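Local coordinates for Baccell_00875 (Bacteroides cellulosilyticus DSM 14838, PDB 5NO8), which is a polysaccharide lyase that probably removes the L-rhamnose caps of complex arabinogalactan proteins by cleaving their linkage to glucuronic acid, at residues Tyr434-Ser439 with Tyr449-Val454. Residues are numbered along the deposited sequence; the frame is centred on the assembly and turned at random.
Sequences YVTYSS and YNYMWV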
# COMPACT_ATOMS: atom_id res chain seq x y z
N TYR A 434 0.67 -3.15 -34.89
CA TYR A 434 0.31 -2.68 -33.52
C TYR A 434 0.46 -3.73 -32.41
O TYR A 434 -0.01 -3.52 -31.28
CB TYR A 434 -1.08 -2.03 -33.47
CG TYR A 434 -1.20 -0.82 -34.36
CD1 TYR A 434 -0.79 0.44 -33.91
CD2 TYR A 434 -1.73 -0.92 -35.65
CE1 TYR A 434 -0.90 1.56 -34.73
CE2 TYR A 434 -1.85 0.19 -36.47
CZ TYR A 434 -1.44 1.43 -36.02
OH TYR A 434 -1.57 2.53 -36.85
N VAL A 435 1.12 -4.84 -32.71
CA VAL A 435 1.56 -5.74 -31.67
C VAL A 435 2.61 -4.95 -30.89
O VAL A 435 3.49 -4.31 -31.47
CB VAL A 435 2.10 -7.07 -32.22
CG1 VAL A 435 2.76 -7.89 -31.11
CG2 VAL A 435 0.97 -7.87 -32.90
N THR A 436 2.51 -5.03 -29.56
CA THR A 436 3.19 -4.10 -28.66
C THR A 436 4.10 -4.84 -27.69
O THR A 436 3.65 -5.70 -26.92
CB THR A 436 2.16 -3.26 -27.89
OG1 THR A 436 1.34 -2.56 -28.83
CG2 THR A 436 2.82 -2.25 -26.96
N TYR A 437 5.37 -4.50 -27.75
CA TYR A 437 6.41 -5.07 -26.90
C TYR A 437 6.90 -4.00 -25.92
O TYR A 437 6.51 -2.84 -26.02
CB TYR A 437 7.55 -5.59 -27.76
CG TYR A 437 7.10 -6.75 -28.63
CD1 TYR A 437 6.99 -8.04 -28.09
CD2 TYR A 437 6.74 -6.55 -29.95
CE1 TYR A 437 6.56 -9.10 -28.87
CE2 TYR A 437 6.32 -7.61 -30.75
CZ TYR A 437 6.23 -8.88 -30.20
OH TYR A 437 5.79 -9.94 -30.96
N SER A 438 7.77 -4.41 -25.01
CA SER A 438 8.34 -3.51 -24.01
C SER A 438 9.84 -3.25 -24.23
O SER A 438 10.41 -2.43 -23.51
CB SER A 438 8.05 -4.06 -22.61
OG SER A 438 8.82 -5.23 -22.33
N SER A 439 10.50 -3.94 -25.17
CA SER A 439 11.90 -3.69 -25.49
C SER A 439 12.15 -3.75 -27.02
O SER A 439 11.34 -4.31 -27.77
CB SER A 439 12.82 -4.65 -24.73
OG SER A 439 12.56 -6.00 -25.09
N TYR A 449 -1.25 -5.58 -20.50
CA TYR A 449 -1.14 -4.32 -19.76
C TYR A 449 -0.49 -3.25 -20.63
O TYR A 449 -0.92 -2.09 -20.62
CB TYR A 449 -0.28 -4.51 -18.49
CG TYR A 449 -0.94 -5.30 -17.37
CD1 TYR A 449 -1.97 -4.75 -16.62
CD2 TYR A 449 -0.50 -6.59 -17.02
CE1 TYR A 449 -2.58 -5.45 -15.58
CE2 TYR A 449 -1.09 -7.30 -15.96
CZ TYR A 449 -2.13 -6.72 -15.25
OH TYR A 449 -2.76 -7.37 -14.22
N ASN A 450 0.52 -3.64 -21.40
CA ASN A 450 1.36 -2.68 -22.10
C ASN A 450 0.58 -1.92 -23.17
O ASN A 450 0.90 -0.76 -23.44
CB ASN A 450 2.58 -3.35 -22.73
CG ASN A 450 3.50 -4.00 -21.71
OD1 ASN A 450 3.38 -3.77 -20.50
ND2 ASN A 450 4.44 -4.80 -22.20
N TYR A 451 -0.45 -2.55 -23.73
CA TYR A 451 -1.24 -1.95 -24.82
C TYR A 451 -2.08 -0.75 -24.36
O TYR A 451 -2.29 0.19 -25.13
CB TYR A 451 -2.19 -2.97 -25.42
CG TYR A 451 -1.50 -4.05 -26.22
CD1 TYR A 451 -0.75 -5.05 -25.59
CD2 TYR A 451 -1.60 -4.09 -27.62
CE1 TYR A 451 -0.11 -6.03 -26.31
CE2 TYR A 451 -0.98 -5.08 -28.37
CZ TYR A 451 -0.23 -6.05 -27.71
OH TYR A 451 0.41 -7.04 -28.42
N MET A 452 -2.61 -0.83 -23.14
CA MET A 452 -3.45 0.24 -22.60
C MET A 452 -2.66 1.52 -22.44
O MET A 452 -3.17 2.60 -22.68
CB MET A 452 -4.03 -0.13 -21.25
CG MET A 452 -4.90 -1.37 -21.23
SD MET A 452 -6.15 -1.39 -22.55
CE MET A 452 -5.29 -2.23 -23.86
N TRP A 453 -1.42 1.36 -22.00
CA TRP A 453 -0.55 2.50 -21.68
C TRP A 453 -0.02 3.14 -22.96
O TRP A 453 0.04 4.36 -23.06
CB TRP A 453 0.58 2.07 -20.76
CG TRP A 453 0.09 1.47 -19.47
CD1 TRP A 453 -1.02 1.83 -18.75
CD2 TRP A 453 0.69 0.38 -18.76
NE1 TRP A 453 -1.13 1.05 -17.63
CE2 TRP A 453 -0.09 0.15 -17.62
CE3 TRP A 453 1.83 -0.41 -18.98
CZ2 TRP A 453 0.22 -0.85 -16.68
CZ3 TRP A 453 2.14 -1.41 -18.07
CH2 TRP A 453 1.34 -1.61 -16.92
N VAL A 454 0.33 2.30 -23.94
CA VAL A 454 0.68 2.81 -25.26
C VAL A 454 -0.50 3.56 -25.88
O VAL A 454 -0.30 4.64 -26.43
CB VAL A 454 1.18 1.70 -26.21
CG1 VAL A 454 1.25 2.20 -27.66
CG2 VAL A 454 2.55 1.25 -25.77
O HOH W 1 4.28 -6.50 -24.34
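T436 sets its CB and OG1 over one face of the Y451 ring, and this pair makes the tight part of the contact between the loop segment 434-439 and helix 448-465. The CB of T436 sits over the middle of the Y451 ring, 3.6 Å from its centroid and 11° off the normal, a CH-pi contact. The two side chains run past each other in opposite directions, which leaves the Y451 hydroxyl beside the loop backbone: T436 N donates to Y451 OH over 3.1 Å, nearly straight at 169°. N446 bonds the same hydroxyl through OD1, so the oxygen is gripped twice. V435 CG1 packs alongside Y451 OH at 3.7 Å.

With CG2 anti to the backbone N, T436 turns its methyl to V454 CG2, 3.7 Å away, and its OG1 over the ring face. T436 OG1 donates to Y434 O at 3.0 Å, from above the carbonyl plane, and also bonds Q430 NE2, so this buried hydroxyl stays paired although it rests on an aromatic face.

Toward S438 the fit is looser. N450 ND2 meets S438 CB at 3.7 Å, while S438 OG turns to D390. A water bridges the two segments here, donating to T436 O and accepting from N450 ND2 at 2.7 Å. A phenylalanine in place of Y451 could still lie under T436, but it would probably leave T436 N and N446 OD1 without their shared partner and the loop less firmly held.

The contact pins the loop that follows helix 412-429 onto the start of the next helix of the helical domain. Its chemistry is consistent with a well-held position for T436: one residue offers a methyl, a hydroxyl and both backbone polar groups, and each finds a mate, directly or through water.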